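Local coordinates for protein chitinase (Paenibacillus sp. FPU-7, PDB 5GZT) that probably catalyses the random endo-hydrolysis of the beta-1,4 linkages between N-acetylglucosamine units in chitin and chitodextrins, at residues Pro84-Asn89 and Ala105-Ala110; Ala37-Leu42 and Ala63-Thr68; Val76-Ser81 and Glu94-Ala99; Ser144-Ala149 and Asp159-Gly164. All coordinates share one frame; numbering follows the deposited sequence.

Overall arrangement
All four contacts join successive coils of the N-terminal parallel beta-helix, whose strands fall in turn on two long parallel sheets. Contacts 1, 2 and 4 belong to one sheet and contact 3 to the other. Contacts 1 and 2, centres about 11 Å apart, are neighbours in their sheet, joined by a probable hydrogen bond from N87 N to V67 O, and both touch one formate. Contact 3, also about 11 Å from contact 1 between centres, presses L96 and V98 against L86 and I107. Contact 4 ends the first sheet, about 25 Å from contact 2 between centres. A sodium ion bound by E44, T50, F52 and S72 lies near contact 2, where L42 packs on F52. All four contacts lie at one end of the long chain, 62 to 78 Å from its centre.

Contact 1. Residues Pro84-Asn89 and Ala105-Ala110; sequences PQLNVN and AVIVLA. With FMT (formic acid), chain K.
L86 and V88 stand beside I107 and L109 on the inward face of a parallel beta-helix, where two neighbouring coils lie in register. V88 and L109 project together into the core, with V88 CG2 3.8 Å from L109 CD2. With I107 CG1 beside its own backbone N, the turn at chi2 (-72°) brings CD1 back to 4.0 Å from L86 CB. L96 and V98 of the second sheet pack on L86 and I107, and I93 on V88. The outward face is mixed: the Q85 chain, extended beyond CG, runs alongside V106 and then slants past V108, its CG 4.0 Å from V108 CG2, while N87 flanks V108 on the same face. Between the two faces the backbones form an unbroken parallel ladder from V106 N to P84 O through to A110 N on V88 O. The bond from V88 N to V108 O is the straightest of the five (2.8 Å, 176° at the hydrogen). L86 and N87 also border strand 67-70, so segment 84-89 is paired on both edges. At its end N89 ND2 gives an almost linear hydrogen bond (178°) to formate O1, 3.2 Å away.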
loop_
_atom_site.group_PDB
_atom_site.type_symbol
_atom_site.label_atom_id
_atom_site.label_comp_id
_atom_site.label_asym_id
_atom_site.label_seq_id
_atom_site.Cartn_x
_atom_site.Cartn_y
_atom_site.Cartn_z
ATOM N N PRO B 84 17.070 -44.506 53.023
ATOM C CA PRO B 84 16.113 -43.577 53.552
ATOM C C PRO B 84 14.758 -43.694 52.812
ATOM O O PRO B 84 14.753 -44.004 51.643
ATOM C CB PRO B 84 16.783 -42.213 53.319
ATOM C CG PRO B 84 17.692 -42.402 52.140
ATOM C CD PRO B 84 18.068 -43.847 52.135
ATOM N N GLN B 85 13.661 -43.509 53.547
ATOM C CA GLN B 85 12.359 -43.232 52.999
ATOM C C GLN B 85 11.888 -41.892 53.514
ATOM O O GLN B 85 11.888 -41.672 54.725
ATOM C CB GLN B 85 11.349 -44.280 53.428
ATOM C CG GLN B 85 9.955 -44.037 52.826
ATOM C CD GLN B 85 9.109 -45.296 52.893
ATOM O OE1 GLN B 85 9.588 -46.411 52.619
ATOM N NE2 GLN B 85 7.854 -45.141 53.274
ATOM N N LEU B 86 11.441 -41.034 52.579
ATOM C CA LEU B 86 10.784 -39.749 52.842
ATOM C C LEU B 86 9.317 -39.927 52.470
ATOM O O LEU B 86 8.970 -40.283 51.296
ATOM C CB LEU B 86 11.421 -38.605 52.036
ATOM C CG LEU B 86 10.746 -37.268 52.186
ATOM C CD1 LEU B 86 10.911 -36.805 53.611
ATOM C CD2 LEU B 86 11.215 -36.193 51.257
ATOM N N ASN B 87 8.455 -39.738 53.478
ATOM C CA ASN B 87 6.987 -39.657 53.255
ATOM C C ASN B 87 6.602 -38.213 53.174
ATOM O O ASN B 87 6.875 -37.448 54.104
ATOM C CB ASN B 87 6.181 -40.334 54.389
ATOM C CG ASN B 87 6.000 -41.814 54.145
ATOM O OD1 ASN B 87 4.953 -42.312 53.614
ATOM N ND2 ASN B 87 7.030 -42.519 54.451
ATOM N N VAL B 88 5.924 -37.836 52.102
ATOM C CA VAL B 88 5.381 -36.524 52.015
ATOM C C VAL B 88 3.873 -36.747 51.942
ATOM O O VAL B 88 3.331 -37.278 50.963
ATOM C CB VAL B 88 5.891 -35.769 50.804
ATOM C CG1 VAL B 88 5.444 -34.296 50.909
ATOM C CG2 VAL B 88 7.426 -35.916 50.692
ATOM N N ASN B 89 3.208 -36.299 52.986
ATOM C CA ASN B 89 1.788 -36.595 53.214
ATOM C C ASN B 89 0.858 -35.531 52.734
ATOM O O ASN B 89 -0.316 -35.838 52.456
ATOM C CB ASN B 89 1.569 -36.821 54.707
ATOM C CG ASN B 89 1.950 -38.195 55.137
ATOM O OD1 ASN B 89 2.574 -38.971 54.404
ATOM N ND2 ASN B 89 1.503 -38.546 56.319
ATOM N N ALA B 105 16.944 -45.246 48.057
ATOM C CA ALA B 105 15.992 -44.209 48.494
ATOM C C ALA B 105 14.518 -44.528 48.046
ATOM O O ALA B 105 14.312 -45.068 46.957
ATOM C CB ALA B 105 16.402 -42.834 47.986
ATOM N N VAL B 106 13.532 -44.246 48.906
ATOM C CA VAL B 106 12.110 -44.327 48.480
ATOM C C VAL B 106 11.482 -43.035 48.854
ATOM O O VAL B 106 11.669 -42.578 50.005
ATOM C CB VAL B 106 11.343 -45.451 49.251
ATOM C CG1 VAL B 106 9.840 -45.451 48.895
ATOM C CG2 VAL B 106 11.999 -46.813 48.969
ATOM N N ILE B 107 10.688 -42.491 47.924
ATOM C CA ILE B 107 10.030 -41.240 48.133
ATOM C C ILE B 107 8.538 -41.570 47.934
ATOM O O ILE B 107 8.149 -42.024 46.842
ATOM C CB ILE B 107 10.408 -40.186 47.105
ATOM C CG1 ILE B 107 11.926 -39.954 47.030
ATOM C CG2 ILE B 107 9.709 -38.903 47.466
ATOM C CD1 ILE B 107 12.551 -39.219 48.235
ATOM N N VAL B 108 7.717 -41.316 48.958
ATOM C CA VAL B 108 6.253 -41.639 48.895
ATOM C C VAL B 108 5.513 -40.325 48.867
ATOM O O VAL B 108 5.569 -39.551 49.890
ATOM C CB VAL B 108 5.766 -42.446 50.098
ATOM C CG1 VAL B 108 4.303 -42.916 49.858
ATOM C CG2 VAL B 108 6.743 -43.579 50.440
ATOM N N LEU B 109 4.855 -40.031 47.735
ATOM C CA LEU B 109 4.183 -38.769 47.588
ATOM C C LEU B 109 2.709 -39.049 47.618
ATOM O O LEU B 109 2.171 -39.650 46.669
ATOM C CB LEU B 109 4.532 -38.079 46.244
ATOM C CG LEU B 109 6.036 -37.793 45.978
ATOM C CD1 LEU B 109 6.153 -36.985 44.708
ATOM C CD2 LEU B 109 6.682 -37.016 47.124
ATOM N N ALA B 110 2.047 -38.549 48.664
ATOM C CA ALA B 110 0.600 -38.753 48.875
ATOM C C ALA B 110 -0.162 -37.986 47.785
ATOM O O ALA B 110 0.402 -37.077 47.171
ATOM C CB ALA B 110 0.172 -38.313 50.306
HETATM C C FMT K . -1.048 -35.753 57.591
HETATM O O1 FMT K . -0.159 -36.483 58.064
HETATM O O2 FMT K . -0.784 -34.681 56.809
#

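Contact 2. Residues Ala37-Leu42 and Ala63-Thr68; sequences AGSVKL and ANAKVT. With FMT (formic acid), chain K.
S39 and K66 open the pairing of two successive beta-helix coils, and here a side chain stands in for the backbone. S39 OG accepts the K66 N-H at 3.1 Å, where a regular parallel ladder would offer the carbonyl of G38. The hydroxyl can do this because it is turned back beside its own backbone N (chi1 -62°), which also sets it 3.6 Å from A65 CB. This is the close part of the contact, and regular pairing continues it: V40 N reaches K66 O at 2.9 Å, T68 N reaches V40 O at 3.0 Å, and L42 N reaches T68 O.

The valines on the core side touch lightly, though both are buried. V40 holds CG1 in the crowded position between its N and carbonyl carbon (chi1 73°), and from there it meets V67 CG1 at 4.1 Å as the two pass at a slant. L86 and I36 back V67, and V14 lies against V40. On the other face the K41 chain crosses the buried T68, with CD 4.1 Å from T68 OG1. The loose parts are the lysine ends toward solvent: K66 leads its amine away from segment 37-42, and K41 bends at its last torsion. K41 NZ then lies 2.6 Å from formate O1, a ligand also held by S70 and N89, whereas its ion pair with E43 is long and weak. Such a short bond is consistent with a charged lysine gripping an ionised formate, probably taken from the crystallisation liquor.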
loop_
_atom_site.group_PDB
_atom_site.type_symbol
_atom_site.label_atom_id
_atom_site.label_comp_id
_atom_site.label_asym_id
_atom_site.label_seq_id
_atom_site.Cartn_x
_atom_site.Cartn_y
_atom_site.Cartn_z
ATOM N N ALA B 37 18.175 -36.232 61.772
ATOM C CA ALA B 37 18.988 -37.386 62.137
ATOM C C ALA B 37 18.149 -38.346 62.968
ATOM O O ALA B 37 18.693 -39.191 63.688
ATOM C CB ALA B 37 20.223 -36.941 62.929
ATOM N N GLY B 38 16.830 -38.205 62.892
ATOM C CA GLY B 38 15.965 -39.211 63.453
ATOM C C GLY B 38 14.554 -39.152 62.927
ATOM O O GLY B 38 14.267 -38.471 61.953
ATOM N N SER B 39 13.691 -39.896 63.609
ATOM C CA SER B 39 12.318 -40.063 63.254
ATOM C C SER B 39 11.526 -38.850 63.676
ATOM O O SER B 39 11.702 -38.309 64.792
ATOM C CB SER B 39 11.778 -41.337 63.865
ATOM O OG SER B 39 12.511 -42.424 63.327
ATOM N N VAL B 40 10.685 -38.397 62.754
ATOM C CA VAL B 40 10.052 -37.092 62.855
ATOM C C VAL B 40 8.825 -36.928 61.916
ATOM O O VAL B 40 8.723 -37.590 60.886
ATOM C CB VAL B 40 11.077 -35.977 62.580
ATOM C CG1 VAL B 40 11.435 -35.914 61.073
ATOM C CG2 VAL B 40 10.579 -34.623 63.071
ATOM N N LYS B 41 7.919 -36.020 62.274
ATOM C CA LYS B 41 6.866 -35.592 61.376
ATOM C C LYS B 41 6.704 -34.090 61.479
ATOM O O LYS B 41 6.345 -33.587 62.535
ATOM C CB LYS B 41 5.578 -36.361 61.684
ATOM C CG LYS B 41 4.323 -35.903 60.946
ATOM C CD LYS B 41 3.291 -37.029 61.004
ATOM C CE LYS B 41 1.885 -36.585 60.688
ATOM N NZ LYS B 41 1.781 -35.654 59.540
ATOM N N LEU B 42 7.013 -33.360 60.405
ATOM C CA LEU B 42 6.803 -31.920 60.371
ATOM C C LEU B 42 5.419 -31.748 59.842
ATOM O O LEU B 42 5.001 -32.446 58.876
ATOM C CB LEU B 42 7.800 -31.181 59.477
ATOM C CG LEU B 42 9.282 -31.487 59.755
ATOM C CD1 LEU B 42 10.213 -30.507 59.041
ATOM C CD2 LEU B 42 9.650 -31.529 61.235
ATOM N N ALA B 63 18.904 -46.324 60.204
ATOM C CA ALA B 63 18.183 -47.260 59.392
ATOM C C ALA B 63 16.696 -47.316 59.854
ATOM O O ALA B 63 16.399 -47.077 61.034
ATOM C CB ALA B 63 18.836 -48.627 59.492
ATOM N N ASN B 64 15.792 -47.542 58.885
ATOM C CA ASN B 64 14.320 -47.552 59.057
ATOM C C ASN B 64 13.736 -46.390 59.854
ATOM O O ASN B 64 12.677 -46.540 60.445
ATOM C CB ASN B 64 13.870 -48.886 59.694
ATOM C CG ASN B 64 14.234 -50.104 58.855
ATOM O OD1 ASN B 64 13.822 -50.242 57.701
ATOM N ND2 ASN B 64 14.973 -51.020 59.455
ATOM N N ALA B 65 14.403 -45.236 59.897
ATOM C CA ALA B 65 13.818 -44.068 60.555
ATOM C C ALA B 65 12.532 -43.615 59.774
ATOM O O ALA B 65 12.490 -43.743 58.561
ATOM C CB ALA B 65 14.815 -42.920 60.610
ATOM N N LYS B 66 11.506 -43.098 60.470
ATOM C CA LYS B 66 10.289 -42.653 59.843
ATOM C C LYS B 66 10.333 -41.156 59.728
ATOM O O LYS B 66 10.410 -40.442 60.742
ATOM C CB LYS B 66 9.054 -43.081 60.619
ATOM C CG LYS B 66 8.311 -44.226 59.946
ATOM C CD LYS B 66 7.055 -44.631 60.712
ATOM C CE LYS B 66 5.940 -43.592 60.632
ATOM N NZ LYS B 66 5.524 -43.280 59.231
ATOM N N VAL B 67 10.236 -40.660 58.499
ATOM C CA VAL B 67 10.386 -39.227 58.289
ATOM C C VAL B 67 9.226 -38.806 57.448
ATOM O O VAL B 67 9.092 -39.275 56.311
ATOM C CB VAL B 67 11.736 -38.908 57.565
ATOM C CG1 VAL B 67 11.830 -37.413 57.250
ATOM C CG2 VAL B 67 12.922 -39.374 58.433
ATOM N N THR B 68 8.373 -37.945 57.976
ATOM C CA THR B 68 7.269 -37.466 57.151
ATOM C C THR B 68 7.010 -35.997 57.244
ATOM O O THR B 68 7.188 -35.415 58.278
ATOM C CB THR B 68 5.992 -38.381 57.171
ATOM O OG1 THR B 68 4.767 -37.644 57.188
ATOM C CG2 THR B 68 6.014 -39.395 58.161
HETATM C C FMT K . -1.048 -35.753 57.591
HETATM O O1 FMT K . -0.159 -36.483 58.064
HETATM O O2 FMT K . -0.784 -34.681 56.809
#

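Contact 3. Residues Val76-Ser81 and Glu94-Ala99; sequences VDVAAS and ERLTVA
The second long sheet of the parallel beta-helix contains this contact, in which V76 and V78 of one coil lie next to L96 and V98 of the following one. The strands are almost parallel, their short axes 9° apart, and the bonds between them alternate in direction. V76 N binds R95 O and T97 N returns to V76 O; V78 N binds T97 O at 2.8 Å, nearly straight, and A99 N closes the ladder on V78 O.

On the inward face L96 does most of the touching. Its CG lies opposite the backbone N (chi1 172°), and CD1 swings toward the other strand, slanting between two valines: it comes 3.4 Å from V76 O, 3.8 Å from V76 CG1 and 4.0 Å from V78 CG2. V78 CB and V98 CG1 approach less closely. At the end of the ladder A99 CB turns to the partner coil, 3.3 Å from V78 O and near A79.

The outward face is polar. D77 and T97 extend as neighbours there, and T97 holds OG1 beside its own N (chi1 -65°). A water lies between D77 OD1 (2.9 Å) and T97 OG1 (3.0 Å). R95 O is 3.1 Å from the same water, which has more acceptors around it than protons to give, so the bonds are probably shared.

Strand 55-57 pairs with the far edge of segment 76-81 through D77 and A79, strand 114-120 borders segment 94-99, and L86 and I107 of strands 85-89 and 106-109 meet the valines and L96 from across the core.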
loop_
_atom_site.group_PDB
_atom_site.type_symbol
_atom_site.label_atom_id
_atom_site.label_comp_id
_atom_site.label_asym_id
_atom_site.label_seq_id
_atom_site.Cartn_x
_atom_site.Cartn_y
_atom_site.Cartn_z
ATOM N N VAL B 76 14.179 -29.599 49.898
ATOM C CA VAL B 76 14.209 -30.766 50.750
ATOM C C VAL B 76 15.188 -31.706 50.117
ATOM O O VAL B 76 15.017 -32.075 48.959
ATOM C CB VAL B 76 12.862 -31.481 50.800
ATOM C CG1 VAL B 76 12.959 -32.768 51.640
ATOM C CG2 VAL B 76 11.819 -30.536 51.298
ATOM N N ASP B 77 16.092 -32.185 50.949
ATOM C CA ASP B 77 17.263 -32.883 50.562
ATOM C C ASP B 77 17.410 -34.205 51.262
ATOM O O ASP B 77 17.565 -34.198 52.497
ATOM C CB ASP B 77 18.444 -32.008 51.012
ATOM C CG ASP B 77 19.263 -31.601 49.911
ATOM O OD1 ASP B 77 18.811 -30.727 49.109
ATOM O OD2 ASP B 77 20.321 -32.226 49.865
ATOM N N VAL B 78 17.472 -35.305 50.515
ATOM C CA VAL B 78 17.614 -36.618 51.095
ATOM C C VAL B 78 19.067 -36.993 50.812
ATOM O O VAL B 78 19.421 -37.317 49.673
ATOM C CB VAL B 78 16.657 -37.620 50.458
ATOM C CG1 VAL B 78 16.749 -38.957 51.112
ATOM C CG2 VAL B 78 15.249 -37.069 50.429
ATOM N N ALA B 79 19.882 -37.009 51.877
ATOM C CA ALA B 79 21.333 -37.147 51.786
ATOM C C ALA B 79 21.764 -38.114 52.888
ATOM O O ALA B 79 22.484 -37.738 53.834
ATOM C CB ALA B 79 21.952 -35.755 51.988
ATOM N N ALA B 80 21.252 -39.334 52.820
ATOM C CA ALA B 80 21.358 -40.245 53.951
ATOM C C ALA B 80 21.519 -41.627 53.387
ATOM O O ALA B 80 20.685 -42.085 52.593
ATOM C CB ALA B 80 20.124 -40.111 54.864
ATOM N N SER B 81 22.650 -42.272 53.719
ATOM C CA SER B 81 22.981 -43.626 53.191
ATOM C C SER B 81 22.178 -44.783 53.779
ATOM O O SER B 81 22.150 -45.899 53.199
ATOM C CB SER B 81 24.504 -43.916 53.340
ATOM O OG SER B 81 24.877 -44.004 54.716
ATOM N N GLU B 94 9.290 -27.218 46.731
ATOM C CA GLU B 94 9.854 -26.571 45.478
ATOM C C GLU B 94 10.885 -27.465 44.810
ATOM O O GLU B 94 10.822 -27.741 43.633
ATOM C CB GLU B 94 10.471 -25.193 45.778
ATOM C CG GLU B 94 9.480 -24.025 45.819
ATOM C CD GLU B 94 10.001 -22.776 46.594
ATOM O OE1 GLU B 94 11.217 -22.627 46.850
ATOM O OE2 GLU B 94 9.161 -21.930 46.959
ATOM N N ARG B 95 11.830 -27.928 45.570
ATOM C CA ARG B 95 12.898 -28.708 44.988
ATOM C C ARG B 95 13.216 -29.832 45.948
ATOM O O ARG B 95 13.625 -29.631 47.089
ATOM C CB ARG B 95 14.120 -27.812 44.630
ATOM C CG ARG B 95 13.838 -26.746 43.538
ATOM C CD ARG B 95 14.840 -25.549 43.462
ATOM N NE ARG B 95 15.070 -24.982 44.795
ATOM C CZ ARG B 95 14.349 -24.000 45.371
ATOM N NH1 ARG B 95 13.356 -23.388 44.767
ATOM N NH2 ARG B 95 14.630 -23.645 46.582
ATOM N N LEU B 96 13.021 -31.037 45.463
ATOM C CA LEU B 96 13.332 -32.181 46.293
ATOM C C LEU B 96 14.485 -32.830 45.594
ATOM O O LEU B 96 14.394 -33.097 44.383
ATOM C CB LEU B 96 12.128 -33.130 46.341
ATOM C CG LEU B 96 12.194 -34.511 46.983
ATOM C CD1 LEU B 96 12.873 -34.609 48.304
ATOM C CD2 LEU B 96 10.746 -35.033 47.146
ATOM N N THR B 97 15.522 -33.179 46.347
ATOM C CA THR B 97 16.738 -33.710 45.765
ATOM C C THR B 97 17.120 -34.945 46.492
ATOM O O THR B 97 17.177 -34.928 47.716
ATOM C CB THR B 97 17.882 -32.633 45.833
ATOM O OG1 THR B 97 17.536 -31.501 45.004
ATOM C CG2 THR B 97 19.216 -33.251 45.370
ATOM N N VAL B 98 17.391 -36.025 45.738
ATOM C CA VAL B 98 17.790 -37.253 46.325
ATOM C C VAL B 98 19.272 -37.426 45.926
ATOM O O VAL B 98 19.612 -37.569 44.754
ATOM C CB VAL B 98 16.918 -38.416 45.834
ATOM C CG1 VAL B 98 17.305 -39.652 46.575
ATOM C CG2 VAL B 98 15.410 -38.084 46.018
ATOM N N ALA B 99 20.135 -37.448 46.929
ATOM C CA ALA B 99 21.587 -37.442 46.720
ATOM C C ALA B 99 22.103 -38.791 46.360
ATOM O O ALA B 99 21.492 -39.822 46.689
ATOM C CB ALA B 99 22.289 -36.961 48.012
HETATM O O HOH W 1 16.751 -29.691 47.274
#

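Contact 4. Residues Ser144-Ala149 and Asp159-Gly164; sequences SSFESA and DSVTTG
T162 makes two backbone hydrogen bonds to segment 144-149: its N-H reaches S144 O at 3.0 Å, and its own carbonyl accepts F146 N at 2.9 Å. Both belong to a short parallel pairing at the last strand of one sheet of the beta-helix. The ladder then weakens. G164 N makes only a weak bond to F146 O (3.2 Å, 126°), and a water donating to F146 O (2.7 Å) and to G164 O bridges the same spot.

Around these bonds the packing is uneven. F146, its CG beside the backbone N (chi1 -68°), sends its ring inward to L118, L120 and A135, while T162 O lies in the ring plane at the edge, 3.9 Å from CD1. V161 CB also meets that edge near CE1, without stacking. Outward, T162 OG1 rests 3.3 Å from S145 CB; beyond F146, A149 CB touches T163 CG2 at 4.0 Å. S144 OG bonds to G141 O just before the strand and to T124 N of the preceding coil; the latter joins the coils.

The chemistry, a few backbone bonds beside one buried phenylalanine, is consistent with an edge of the beta-helix sheet whose pairing weakens toward the poorly ordered G164.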
loop_
_atom_site.group_PDB
_atom_site.type_symbol
_atom_site.label_atom_id
_atom_site.label_comp_id
_atom_site.label_asym_id
_atom_site.label_seq_id
_atom_site.Cartn_x
_atom_site.Cartn_y
_atom_site.Cartn_z
ATOM N N SER B 144 15.342 -45.026 37.761
ATOM C CA SER B 144 14.342 -44.647 38.765
ATOM C C SER B 144 12.908 -44.997 38.266
ATOM O O SER B 144 12.676 -45.116 37.062
ATOM C CB SER B 144 14.440 -43.175 39.119
ATOM O OG SER B 144 15.604 -42.936 39.934
ATOM N N SER B 145 12.001 -45.213 39.212
ATOM C CA SER B 145 10.587 -45.561 38.924
ATOM C C SER B 145 9.610 -44.619 39.611
ATOM O O SER B 145 9.816 -44.144 40.762
ATOM C CB SER B 145 10.274 -46.996 39.325
ATOM O OG SER B 145 10.603 -47.208 40.678
ATOM N N PHE B 146 8.552 -44.314 38.876
ATOM C CA PHE B 146 7.454 -43.480 39.364
ATOM C C PHE B 146 6.141 -44.264 39.257
ATOM O O PHE B 146 5.847 -44.792 38.209
ATOM C CB PHE B 146 7.317 -42.306 38.504
ATOM C CG PHE B 146 8.439 -41.370 38.602
ATOM C CD1 PHE B 146 9.576 -41.547 37.790
ATOM C CD2 PHE B 146 8.356 -40.256 39.437
ATOM C CE1 PHE B 146 10.614 -40.616 37.849
ATOM C CE2 PHE B 146 9.405 -39.364 39.483
ATOM C CZ PHE B 146 10.499 -39.532 38.669
ATOM N N GLU B 147 5.397 -44.368 40.343
ATOM C CA GLU B 147 4.032 -45.006 40.243
ATOM C C GLU B 147 3.128 -44.093 39.433
ATOM O O GLU B 147 2.382 -44.577 38.639
ATOM C CB GLU B 147 3.424 -45.313 41.597
ATOM C CG GLU B 147 4.061 -46.517 42.255
ATOM C CD GLU B 147 3.473 -46.832 43.618
ATOM O OE1 GLU B 147 2.621 -46.051 44.133
ATOM O OE2 GLU B 147 3.884 -47.863 44.189
ATOM N N SER B 148 3.255 -42.784 39.592
ATOM C CA SER B 148 2.577 -41.891 38.678
ATOM C C SER B 148 3.586 -40.962 37.987
ATOM O O SER B 148 4.436 -40.329 38.629
ATOM C CB SER B 148 1.408 -41.151 39.350
ATOM O OG SER B 148 1.793 -40.215 40.303
ATOM N N ALA B 149 3.469 -40.925 36.663
ATOM C CA ALA B 149 4.406 -40.231 35.806
ATOM C C ALA B 149 4.565 -38.794 36.194
ATOM O O ALA B 149 3.584 -38.146 36.513
ATOM C CB ALA B 149 3.992 -40.339 34.341
ATOM N N ASP B 159 15.380 -41.151 29.768
ATOM C CA ASP B 159 14.754 -42.230 29.016
ATOM C C ASP B 159 14.835 -43.575 29.681
ATOM O O ASP B 159 14.185 -44.566 29.222
ATOM C CB ASP B 159 15.373 -42.388 27.613
ATOM C CG ASP B 159 15.136 -41.233 26.723
ATOM O OD1 ASP B 159 14.083 -40.577 26.790
ATOM O OD2 ASP B 159 16.029 -40.987 25.895
ATOM N N SER B 160 15.614 -43.632 30.752
ATOM C CA SER B 160 15.698 -44.836 31.568
ATOM C C SER B 160 14.625 -45.031 32.649
ATOM O O SER B 160 14.602 -46.087 33.323
ATOM C CB SER B 160 17.065 -44.851 32.293
ATOM O OG SER B 160 17.078 -43.951 33.438
ATOM N N VAL B 161 13.833 -44.038 32.933
ATOM C CA VAL B 161 12.932 -44.158 34.088
ATOM C C VAL B 161 11.683 -44.940 33.643
ATOM O O VAL B 161 11.308 -44.932 32.475
ATOM C CB VAL B 161 12.534 -42.806 34.726
ATOM C CG1 VAL B 161 13.771 -41.993 35.071
ATOM C CG2 VAL B 161 11.632 -41.999 33.836
ATOM N N THR B 162 11.107 -45.665 34.579
ATOM C CA THR B 162 9.824 -46.345 34.345
ATOM C C THR B 162 8.675 -45.617 35.056
ATOM O O THR B 162 8.858 -44.969 36.091
ATOM C CB THR B 162 9.864 -47.776 34.774
ATOM O OG1 THR B 162 10.390 -47.841 36.100
ATOM C CG2 THR B 162 10.680 -48.601 33.763
ATOM N N THR B 163 7.496 -45.719 34.459
ATOM C CA THR B 163 6.304 -45.080 34.977
ATOM C C THR B 163 5.033 -45.977 34.951
ATOM O O THR B 163 4.968 -46.993 34.238
ATOM C CB THR B 163 5.979 -43.861 34.108
ATOM O OG1 THR B 163 5.684 -44.332 32.815
ATOM C CG2 THR B 163 7.130 -42.835 34.020
ATOM N N GLY B 164 3.999 -45.532 35.681
ATOM C CA GLY B 164 2.622 -46.095 35.565
ATOM C C GLY B 164 2.677 -47.445 36.231
ATOM O O GLY B 164 3.713 -47.775 36.838
HETATM O O HOH W 2 6.436 -47.443 38.318
#